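Local coordinates for protein heme oxygenase (PDB 4RAJ) that probably oxidises heme to biliverdin, with release of iron and carbon monoxide, as a heme oxygenase of a green alga, at residues Leu52-Val63 with Asn221-Pro231. Sequence-based numbering, arbitrary orientation.
Sequences LYAKALGCFYYV and NNAIIKAFPLP
The ring of Phe228 lies against Ala56, reaching across to segment 52-63 of helix 50-76 with CG anti to its backbone N (chi1 -179°). Going out from CB along the ring, CD1 meets the sulfur of Cys59, which stands obliquely to the ring with SG 3.9 Å from CD1. CE1 lies 3.7 Å from the backbone N of Ala56, while the methyl of that alanine sits over one face as a CH-pi contact, CB 4.2 Å from the ring centroid and nearest CE2 and CZ. CZ, the tip, comes within 3.8 Å of Leu52 O, and CB of Lys55 lies in the ring plane at the edge. Beyond it, Leu52 CD2 packs against Leu230 CD2 (3.7 Å) and Pro231 CD.

At the other end, Ile224 sets CG2 against Cys59 CB and Phe60 CE2, and CD1 against Val63 CG2. The edge of Phe60 faces Asn221 OD1, 3.6 Å from CE1, with ring and amide planes perpendicular; CZ touches Ile225 CG1. Replacing Phe60 by alanine is likely to leave both isoleucines without their aromatic partner and open a gap beside the Asn221 amide. Asn221 OD1 accepts from Gln147 NE2, and ND2 bonds a polyether, probably from the crystallisation liquor, in a pocket lined partly by Phe60, Asn221 and Ile225. Segments 52-63 and 221-227 run roughly antiparallel (148°) in this all-helical fold, with Ile225 and Leu230 also touching helix 29-47 and Val63 leaning on helix 120-135.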
loop_
_atom_site.group_PDB
_atom_site.type_symbol
_atom_site.label_atom_id
_atom_site.label_comp_id
_atom_site.label_asym_id
_atom_site.label_seq_id
_atom_site.Cartn_x
_atom_site.Cartn_y
_atom_site.Cartn_z
ATOM N N LEU A 52 -15.165 -6.092 10.959
ATOM C CA LEU A 52 -14.636 -4.742 11.031
ATOM C C LEU A 52 -13.248 -4.697 10.405
ATOM O O LEU A 52 -12.948 -3.834 9.589
ATOM C CB LEU A 52 -14.569 -4.280 12.484
ATOM C CG LEU A 52 -14.913 -2.840 12.804
ATOM C CD1 LEU A 52 -16.162 -2.436 12.034
ATOM C CD2 LEU A 52 -15.143 -2.743 14.312
ATOM N N TYR A 53 -12.420 -5.659 10.801
ATOM C CA TYR A 53 -11.079 -5.804 10.273
ATOM C C TYR A 53 -11.086 -5.858 8.739
ATOM O O TYR A 53 -10.349 -5.136 8.063
ATOM C CB TYR A 53 -10.438 -7.069 10.861
ATOM C CG TYR A 53 -9.116 -7.434 10.242
ATOM C CD1 TYR A 53 -7.954 -6.749 10.581
ATOM C CD2 TYR A 53 -9.026 -8.464 9.315
ATOM C CE1 TYR A 53 -6.731 -7.090 10.009
ATOM C CE2 TYR A 53 -7.818 -8.810 8.744
ATOM C CZ TYR A 53 -6.677 -8.128 9.095
ATOM O OH TYR A 53 -5.481 -8.472 8.522
ATOM N N ALA A 54 -11.943 -6.705 8.196
ATOM C CA ALA A 54 -11.997 -6.922 6.749
ATOM C C ALA A 54 -12.536 -5.705 5.997
ATOM O O ALA A 54 -12.083 -5.390 4.893
ATOM C CB ALA A 54 -12.849 -8.160 6.439
ATOM N N LYS A 55 -13.510 -5.019 6.585
ATOM C CA LYS A 55 -13.985 -3.760 6.000
ATOM C C LYS A 55 -12.875 -2.726 5.922
ATOM O O LYS A 55 -12.765 -1.990 4.936
ATOM C CB LYS A 55 -15.161 -3.191 6.790
ATOM C CG LYS A 55 -16.480 -3.746 6.337
ATOM C CD LYS A 55 -17.615 -3.352 7.261
ATOM C CE LYS A 55 -18.263 -4.597 7.851
ATOM N NZ LYS A 55 -19.712 -4.403 8.151
ATOM N N ALA A 56 -12.054 -2.673 6.963
ATOM C CA ALA A 56 -10.922 -1.752 6.986
ATOM C C ALA A 56 -9.888 -2.144 5.930
ATOM O O ALA A 56 -9.368 -1.284 5.226
ATOM C CB ALA A 56 -10.293 -1.712 8.373
ATOM N N LEU A 57 -9.605 -3.441 5.812
ATOM C CA LEU A 57 -8.743 -3.953 4.731
ATOM C C LEU A 57 -9.262 -3.535 3.365
ATOM O O LEU A 57 -8.485 -3.223 2.454
ATOM C CB LEU A 57 -8.644 -5.486 4.762
ATOM C CG LEU A 57 -7.709 -6.232 5.709
ATOM C CD1 LEU A 57 -7.715 -7.706 5.348
ATOM C CD2 LEU A 57 -6.299 -5.704 5.648
ATOM N N GLY A 58 -10.583 -3.554 3.221
ATOM C CA GLY A 58 -11.229 -3.168 1.978
ATOM C C GLY A 58 -10.867 -1.769 1.490
ATOM O O GLY A 58 -10.781 -1.558 0.294
ATOM N N CYS A 59 -10.646 -0.826 2.404
ATOM C CA CYS A 59 -10.189 0.509 2.021
ATOM C C CYS A 59 -8.907 0.410 1.237
ATOM O O CYS A 59 -8.732 1.038 0.198
ATOM C CB CYS A 59 -9.959 1.395 3.245
ATOM S SG CYS A 59 -11.470 1.739 4.120
ATOM N N PHE A 60 -7.997 -0.396 1.743
ATOM C CA PHE A 60 -6.703 -0.488 1.111
ATOM C C PHE A 60 -6.674 -1.485 -0.039
ATOM O O PHE A 60 -5.777 -1.433 -0.892
ATOM C CB PHE A 60 -5.666 -0.766 2.194
ATOM C CG PHE A 60 -5.421 0.447 3.017
ATOM C CD1 PHE A 60 -4.486 1.384 2.608
ATOM C CD2 PHE A 60 -6.226 0.740 4.102
ATOM C CE1 PHE A 60 -4.302 2.559 3.327
ATOM C CE2 PHE A 60 -6.051 1.921 4.825
ATOM C CZ PHE A 60 -5.087 2.825 4.432
ATOM N N TYR A 61 -7.674 -2.354 -0.098
ATOM C CA TYR A 61 -7.899 -3.126 -1.311
ATOM C C TYR A 61 -8.043 -2.136 -2.469
ATOM O O TYR A 61 -7.347 -2.247 -3.489
ATOM C CB TYR A 61 -9.139 -4.022 -1.167
ATOM C CG TYR A 61 -9.696 -4.504 -2.484
ATOM C CD1 TYR A 61 -8.944 -5.317 -3.327
ATOM C CD2 TYR A 61 -10.979 -4.146 -2.887
ATOM C CE1 TYR A 61 -9.465 -5.767 -4.552
ATOM C CE2 TYR A 61 -11.498 -4.581 -4.102
ATOM C CZ TYR A 61 -10.742 -5.392 -4.924
ATOM O OH TYR A 61 -11.271 -5.812 -6.134
ATOM N N TYR A 62 -8.902 -1.135 -2.290
ATOM C CA TYR A 62 -9.100 -0.134 -3.334
ATOM C C TYR A 62 -7.867 0.719 -3.581
ATOM O O TYR A 62 -7.611 1.107 -4.726
ATOM C CB TYR A 62 -10.285 0.775 -2.995
ATOM C CG TYR A 62 -11.608 0.031 -3.112
ATOM C CD1 TYR A 62 -11.972 -0.588 -4.305
ATOM C CD2 TYR A 62 -12.484 -0.048 -2.034
ATOM C CE1 TYR A 62 -13.181 -1.270 -4.417
ATOM C CE2 TYR A 62 -13.697 -0.724 -2.137
ATOM C CZ TYR A 62 -14.039 -1.327 -3.330
ATOM O OH TYR A 62 -15.244 -2.001 -3.418
ATOM N N VAL A 63 -7.121 1.043 -2.527
ATOM C CA VAL A 63 -5.872 1.788 -2.728
ATOM C C VAL A 63 -4.941 0.991 -3.638
ATOM O O VAL A 63 -4.428 1.497 -4.651
ATOM C CB VAL A 63 -5.147 2.096 -1.403
ATOM C CG1 VAL A 63 -3.727 2.644 -1.682
ATOM C CG2 VAL A 63 -5.972 3.088 -0.554
ATOM N N ASN A 221 -3.075 8.037 3.267
ATOM C CA ASN A 221 -3.354 6.881 4.102
ATOM C C ASN A 221 -3.966 7.314 5.415
ATOM O O ASN A 221 -4.926 6.720 5.889
ATOM C CB ASN A 221 -2.080 6.066 4.365
ATOM C CG ASN A 221 -1.729 5.154 3.213
ATOM O OD1 ASN A 221 -2.297 5.267 2.132
ATOM N ND2 ASN A 221 -0.785 4.246 3.436
ATOM N N ASN A 222 -3.420 8.369 6.002
ATOM C CA ASN A 222 -3.938 8.818 7.300
ATOM C C ASN A 222 -5.378 9.311 7.179
ATOM O O ASN A 222 -6.214 9.035 8.035
ATOM C CB ASN A 222 -3.030 9.899 7.884
ATOM C CG ASN A 222 -1.714 9.335 8.374
ATOM O OD1 ASN A 222 -1.492 8.117 8.330
ATOM N ND2 ASN A 222 -0.824 10.208 8.831
ATOM N N ALA A 223 -5.660 10.006 6.082
ATOM C CA ALA A 223 -6.996 10.518 5.804
ATOM C C ALA A 223 -7.993 9.381 5.646
ATOM O O ALA A 223 -9.114 9.447 6.147
ATOM C CB ALA A 223 -6.972 11.382 4.548
ATOM N N ILE A 224 -7.575 8.340 4.940
ATOM C CA ILE A 224 -8.422 7.171 4.689
ATOM C C ILE A 224 -8.701 6.414 5.994
ATOM O O ILE A 224 -9.838 6.014 6.277
ATOM C CB ILE A 224 -7.766 6.266 3.645
ATOM C CG1 ILE A 224 -7.731 7.000 2.295
ATOM C CG2 ILE A 224 -8.497 4.940 3.510
ATOM C CD1 ILE A 224 -6.865 6.329 1.231
ATOM N N ILE A 225 -7.661 6.247 6.798
ATOM C CA ILE A 225 -7.802 5.618 8.108
ATOM C C ILE A 225 -8.756 6.393 9.023
ATOM O O ILE A 225 -9.625 5.813 9.681
ATOM C CB ILE A 225 -6.432 5.485 8.784
ATOM C CG1 ILE A 225 -5.584 4.461 8.028
ATOM C CG2 ILE A 225 -6.584 5.033 10.224
ATOM C CD1 ILE A 225 -4.120 4.536 8.354
ATOM N N LYS A 226 -8.608 7.711 9.052
ATOM C CA LYS A 226 -9.422 8.524 9.954
ATOM C C LYS A 226 -10.876 8.584 9.507
ATOM O O LYS A 226 -11.777 8.739 10.331
ATOM C CB LYS A 226 -8.839 9.934 10.068
ATOM C CG LYS A 226 -7.628 9.969 10.977
ATOM C CD LYS A 226 -7.145 11.383 11.228
ATOM C CE LYS A 226 -6.561 11.981 9.964
ATOM N NZ LYS A 226 -5.727 13.181 10.271
ATOM N N ALA A 227 -11.107 8.434 8.209
ATOM C CA ALA A 227 -12.460 8.517 7.665
ATOM C C ALA A 227 -13.245 7.222 7.878
ATOM O O ALA A 227 -14.453 7.182 7.658
ATOM C CB ALA A 227 -12.411 8.869 6.174
ATOM N N PHE A 228 -12.559 6.166 8.304
ATOM C CA PHE A 228 -13.196 4.862 8.460
ATOM C C PHE A 228 -14.090 4.874 9.692
ATOM O O PHE A 228 -13.657 5.273 10.773
ATOM C CB PHE A 228 -12.155 3.732 8.572
ATOM C CG PHE A 228 -12.770 2.349 8.720
ATOM C CD1 PHE A 228 -13.298 1.684 7.615
ATOM C CD2 PHE A 228 -12.822 1.719 9.957
ATOM C CE1 PHE A 228 -13.871 0.415 7.745
ATOM C CE2 PHE A 228 -13.391 0.447 10.096
ATOM C CZ PHE A 228 -13.914 -0.204 8.988
ATOM N N PRO A 229 -15.355 4.459 9.520
ATOM C CA PRO A 229 -16.352 4.495 10.597
ATOM C C PRO A 229 -16.182 3.370 11.619
ATOM O O PRO A 229 -16.692 2.265 11.422
ATOM C CB PRO A 229 -17.679 4.354 9.846
ATOM C CG PRO A 229 -17.327 3.571 8.614
ATOM C CD PRO A 229 -15.931 4.004 8.240
ATOM N N LEU A 230 -15.480 3.664 12.706
ATOM C CA LEU A 230 -15.281 2.699 13.781
ATOM C C LEU A 230 -16.352 2.809 14.860
ATOM O O LEU A 230 -16.460 3.838 15.523
ATOM C CB LEU A 230 -13.899 2.884 14.410
ATOM C CG LEU A 230 -12.871 1.844 13.985
ATOM C CD1 LEU A 230 -11.555 2.132 14.661
ATOM C CD2 LEU A 230 -13.365 0.453 14.348
ATOM N N PRO A 231 -17.138 1.739 15.046
ATOM C CA PRO A 231 -18.170 1.684 16.087
ATOM C C PRO A 231 -17.619 2.066 17.456
ATOM O O PRO A 231 -16.462 1.761 17.746
ATOM C CB PRO A 231 -18.608 0.216 16.068
ATOM C CG PRO A 231 -18.317 -0.240 14.677
ATOM C CD PRO A 231 -17.062 0.484 14.276
#